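Local coordinates for prophenoloxidase b (Marsupenaeus japonicus, PDB 3WKY), which is the secreted hemolymph precursor of a crustacean phenoloxidase, which once activated probably oxidises phenols at a dinuclear type 3 copper centre, at residues S92-V95 / L96-V99; K510-E513 / E514-M518. One frame throughout, in Å; residues are numbered along the deposited sequence. Where two conformers were deposited one is given.

Contact 1 (S92-V95 / L96-V99); sequences SLNV and LKDV
The N-terminal two turns of helix 93-103, in the all-alpha region of this hemocyanin-family protein, begin at an N-cap: Ser92 O accepts from Leu96 N at 2.8 Å, while Ser92 OG takes the N-H of Val95 in a nearly straight capping bond. Three further i to i+4 bonds continue the ladder, Lys97 N to Leu93 O, Asp98 N to Asn94 O and Val99 N to Val95 O. On the inner side the isobutyl groups of Leu93 and Leu96 run alongside each other in one direction and meet through their CD2 methyls at 4.0 Å. Leu96, buried, continues onto Phe87 of helix 74-89 and Leu11 of helix 9-12, so this side of the helix seats it against its neighbours. A looser apolar pair, Val95 CG1 and Val99 CG2 at 4.3 Å, spans one turn. The outer side is polar. Lys97 leaves the helix with CG anti to the backbone nitrogen (chi1 175°), then folds at chi3 and chi4, which brings the ammonium back over the backbone of Asn94. There it gives a weak bond to Asn94 O, an atom already accepting from Asp98 N, and a salt bridge to the neighbouring carboxylate. With a methionine in place of Lys97, the Asp98 carboxylate would probably lose its charged mate on the helix and be freer to rotate. In the salt bridge, Lys97 NZ approaches Asp98 OD1 from above the carboxylate plane, 50° out of it, at 3.2 Å.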
loop_
_atom_site.group_PDB
_atom_site.type_symbol
_atom_site.label_atom_id
_atom_site.label_comp_id
_atom_site.label_asym_id
_atom_site.label_seq_id
_atom_site.Cartn_x
_atom_site.Cartn_y
_atom_site.Cartn_z
ATOM N N SER A 92 31.954 4.183 -55.831
ATOM C CA SER A 92 32.853 5.320 -55.643
ATOM C C SER A 92 32.211 6.421 -54.811
ATOM O O SER A 92 31.000 6.422 -54.607
ATOM C CB SER A 92 33.264 5.904 -56.998
ATOM O OG SER A 92 32.167 6.565 -57.614
ATOM N N LEU A 93 33.025 7.372 -54.358
ATOM C CA LEU A 93 32.505 8.515 -53.618
ATOM C C LEU A 93 31.602 9.412 -54.469
ATOM O O LEU A 93 30.656 10.010 -53.956
ATOM C CB LEU A 93 33.639 9.316 -52.986
ATOM C CG LEU A 93 34.435 8.536 -51.935
ATOM C CD1 LEU A 93 35.527 9.392 -51.321
ATOM C CD2 LEU A 93 33.497 7.986 -50.852
ATOM N N ASN A 94 31.886 9.505 -55.767
ATOM C CA ASN A 94 31.010 10.247 -56.673
ATOM C C ASN A 94 29.630 9.601 -56.758
ATOM O O ASN A 94 28.608 10.282 -56.699
ATOM C CB ASN A 94 31.635 10.369 -58.070
ATOM C CG ASN A 94 32.732 11.420 -58.129
ATOM O OD1 ASN A 94 32.580 12.522 -57.602
ATOM N ND2 ASN A 94 33.850 11.077 -58.763
ATOM N N VAL A 95 29.609 8.280 -56.895
ATOM C CA VAL A 95 28.356 7.540 -56.912
ATOM C C VAL A 95 27.633 7.628 -55.559
ATOM O O VAL A 95 26.406 7.762 -55.506
ATOM C CB VAL A 95 28.588 6.074 -57.308
ATOM C CG1 VAL A 95 27.344 5.246 -57.063
ATOM C CG2 VAL A 95 29.015 5.984 -58.773
ATOM N N LEU A 96 28.393 7.562 -54.467
ATOM C CA LEU A 96 27.810 7.739 -53.135
ATOM C C LEU A 96 27.101 9.090 -53.046
ATOM O O LEU A 96 25.947 9.169 -52.624
ATOM C CB LEU A 96 28.884 7.619 -52.048
ATOM C CG LEU A 96 28.534 8.108 -50.638
ATOM C CD1 LEU A 96 27.294 7.421 -50.128
ATOM C CD2 LEU A 96 29.702 7.872 -49.685
ATOM N N LYS A 97 27.798 10.142 -53.461
ATOM C CA LYS A 97 27.247 11.490 -53.484
ATOM C C LYS A 97 25.945 11.567 -54.295
ATOM O O LYS A 97 24.984 12.223 -53.885
ATOM C CB LYS A 97 28.294 12.453 -54.046
ATOM C CG LYS A 97 27.819 13.884 -54.242
ATOM C CD LYS A 97 28.876 14.726 -54.967
ATOM C CE LYS A 97 28.730 14.671 -56.492
ATOM N NZ LYS A 97 29.004 13.326 -57.086
ATOM N N ASP A 98 25.911 10.879 -55.434
ATOM C CA ASP A 98 24.717 10.857 -56.276
ATOM C C ASP A 98 23.555 10.120 -55.615
ATOM O O ASP A 98 22.407 10.560 -55.694
ATOM C CB ASP A 98 25.013 10.206 -57.630
ATOM C CG ASP A 98 25.985 11.013 -58.473
ATOM O OD1 ASP A 98 26.194 12.214 -58.180
ATOM O OD2 ASP A 98 26.536 10.436 -59.438
ATOM N N VAL A 99 23.848 8.984 -54.989
ATOM C CA VAL A 99 22.811 8.201 -54.319
ATOM C C VAL A 99 22.213 8.984 -53.146
ATOM O O VAL A 99 20.995 9.004 -52.958
ATOM C CB VAL A 99 23.344 6.832 -53.852
ATOM C CG1 VAL A 99 22.364 6.166 -52.896
ATOM C CG2 VAL A 99 23.612 5.935 -55.049
#

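Contact 2 (K510-E513 / E514-M518); sequences KFDE and EGVKM. With EDO (1,2-ethanediol), chain N.
The chain doubles back through a type I beta turn from Asp512 to Gly515 with a G1 beta bulge, closed by Gly515 N to Asp512 O, and a single antiparallel bridge, Phe511 with Lys517, joins its arms through Asp512 N to Val516 O and Met518 N to Lys510 O. Asp512 CG sits between the backbone nitrogen and the carbonyl carbon (chi1 66°), which turns OD1 inward to accept from Glu514 N (2.8 Å), an Asx turn, and from Val516 N (3.0 Å), the donors on opposite faces of the carboxylate plane. Gly515, at the bulge, has a positive phi (83°), where a CB would press on the preceding carbonyl oxygen. The Phe511 ring carries ethanediol C2 over the centre of one face and Lys510 CG, offset toward the rim, on the other; in one of its two conformers Lys517 brings CG obliquely to Phe511 CE1 (3.5 Å) and hydrogen-bonds Ser641 O of the second subunit. Lys510 forms a salt bridge to Glu659. Two N-H groups on Asp512 OD1 would probably stabilise the ionised aspartate, and the water linking Asp512 OD2 to Glu514 OE1 probably eases their like charges, holding the hairpin's shape at this subunit interface.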
loop_
_atom_site.group_PDB
_atom_site.type_symbol
_atom_site.label_atom_id
_atom_site.label_comp_id
_atom_site.label_asym_id
_atom_site.label_seq_id
_atom_site.Cartn_x
_atom_site.Cartn_y
_atom_site.Cartn_z
ATOM N N LYS A 510 39.537 9.217 -4.081
ATOM C CA LYS A 510 40.073 8.503 -2.935
ATOM C C LYS A 510 38.992 8.226 -1.882
ATOM O O LYS A 510 38.983 7.160 -1.248
ATOM C CB LYS A 510 41.245 9.288 -2.324
ATOM C CG LYS A 510 41.936 8.571 -1.175
ATOM C CD LYS A 510 43.280 9.225 -0.842
ATOM C CE LYS A 510 44.008 8.465 0.269
ATOM N NZ LYS A 510 45.325 9.093 0.586
ATOM N N PHE A 511 38.074 9.175 -1.718
ATOM C CA PHE A 511 37.058 9.092 -0.670
ATOM C C PHE A 511 35.649 8.997 -1.241
ATOM O O PHE A 511 35.362 9.584 -2.290
ATOM C CB PHE A 511 37.147 10.320 0.240
ATOM C CG PHE A 511 38.514 10.515 0.838
ATOM C CD1 PHE A 511 38.883 9.838 1.992
ATOM C CD2 PHE A 511 39.435 11.354 0.228
ATOM C CE1 PHE A 511 40.156 10.011 2.538
ATOM C CE2 PHE A 511 40.702 11.524 0.765
ATOM C CZ PHE A 511 41.060 10.853 1.918
ATOM N N ASP A 512 34.782 8.267 -0.549
ATOM C CA ASP A 512 33.361 8.235 -0.932
ATOM C C ASP A 512 32.602 9.461 -0.424
ATOM O O ASP A 512 33.203 10.402 0.095
ATOM C CB ASP A 512 32.688 6.931 -0.485
ATOM C CG ASP A 512 32.610 6.782 1.034
ATOM O OD1 ASP A 512 32.703 7.788 1.771
ATOM O OD2 ASP A 512 32.426 5.637 1.490
ATOM N N GLU A 513 31.275 9.438 -0.545
ATOM C CA GLU A 513 30.453 10.585 -0.177
ATOM C C GLU A 513 30.393 10.796 1.342
ATOM O O GLU A 513 29.994 11.859 1.822
ATOM C CB GLU A 513 29.041 10.423 -0.767
ATOM C CG GLU A 513 28.234 9.258 -0.196
ATOM C CD GLU A 513 28.508 7.924 -0.874
ATOM O OE1 GLU A 513 29.537 7.777 -1.572
ATOM O OE2 GLU A 513 27.675 7.009 -0.712
ATOM N N GLU A 514 30.811 9.789 2.098
ATOM C CA GLU A 514 30.793 9.884 3.551
ATOM C C GLU A 514 32.152 10.312 4.097
ATOM O O GLU A 514 32.316 10.463 5.313
ATOM C CB GLU A 514 30.367 8.548 4.164
ATOM C CG GLU A 514 28.899 8.192 3.869
ATOM C CD GLU A 514 28.480 6.848 4.440
ATOM O OE1 GLU A 514 29.304 6.181 5.102
ATOM O OE2 GLU A 514 27.319 6.451 4.217
ATOM N N GLY A 515 33.121 10.496 3.201
ATOM C CA GLY A 515 34.468 10.882 3.605
ATOM C C GLY A 515 35.322 9.698 4.030
ATOM O O GLY A 515 36.389 9.860 4.640
ATOM N N VAL A 516 34.852 8.496 3.717
ATOM C CA VAL A 516 35.565 7.276 4.086
ATOM C C VAL A 516 36.472 6.858 2.928
ATOM O O VAL A 516 36.087 7.008 1.769
ATOM C CB VAL A 516 34.559 6.152 4.399
ATOM C CG1 VAL A 516 35.266 4.818 4.622
ATOM C CG2 VAL A 516 33.717 6.522 5.622
ATOM N N LYS A 517 37.676 6.365 3.223
ATOM C CA LYS A 517 38.564 5.866 2.174
ATOM C C LYS A 517 37.968 4.650 1.493
ATOM O O LYS A 517 37.628 3.662 2.146
ATOM C CB LYS A 517 39.933 5.490 2.742
ATOM C CG LYS A 517 40.894 6.647 2.854
ATOM C CD LYS A 517 42.322 6.136 3.050
ATOM C CE LYS A 517 42.967 6.766 4.265
ATOM N NZ LYS A 517 42.056 6.704 5.444
ATOM N N MET A 518 37.828 4.715 0.175
ATOM C CA MET A 518 37.289 3.574 -0.543
ATOM C C MET A 518 38.307 2.439 -0.602
ATOM O O MET A 518 39.487 2.663 -0.901
ATOM C CB MET A 518 36.811 3.997 -1.932
ATOM C CG MET A 518 35.524 4.815 -1.870
ATOM S SD MET A 518 34.742 4.962 -3.484
ATOM C CE MET A 518 35.626 6.358 -4.194
HETATM C C1 EDO N . 39.225 13.853 3.563
HETATM O O1 EDO N . 38.843 15.077 2.909
HETATM C C2 EDO N . 38.074 12.857 3.441
HETATM O O2 EDO N . 37.638 12.407 4.733
HETATM O O HOH W 1 40.659 5.023 -1.492
HETATM O O HOH W 2 31.187 4.743 3.478
#

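Followed from the N terminus, contact 1 comes first, opening helix 93-103 in the all-alpha region, and contact 2 comes some 400 residues later, in the loop between strand 501-509 and helix 520-523 of the Ig-like region. They are in series: each is a local turn of continuous chain, neither enclosing nor crossing the other. Their centres lie 56 Å apart on opposite sides of the chain's centre, and the nearest atoms are about 46 Å from each other. Contact 1 starts a helix packed on helices 9-12 and 74-89 of its own chain. Contact 2 instead reverses the chain beyond a sheet strand and meets a second subunit.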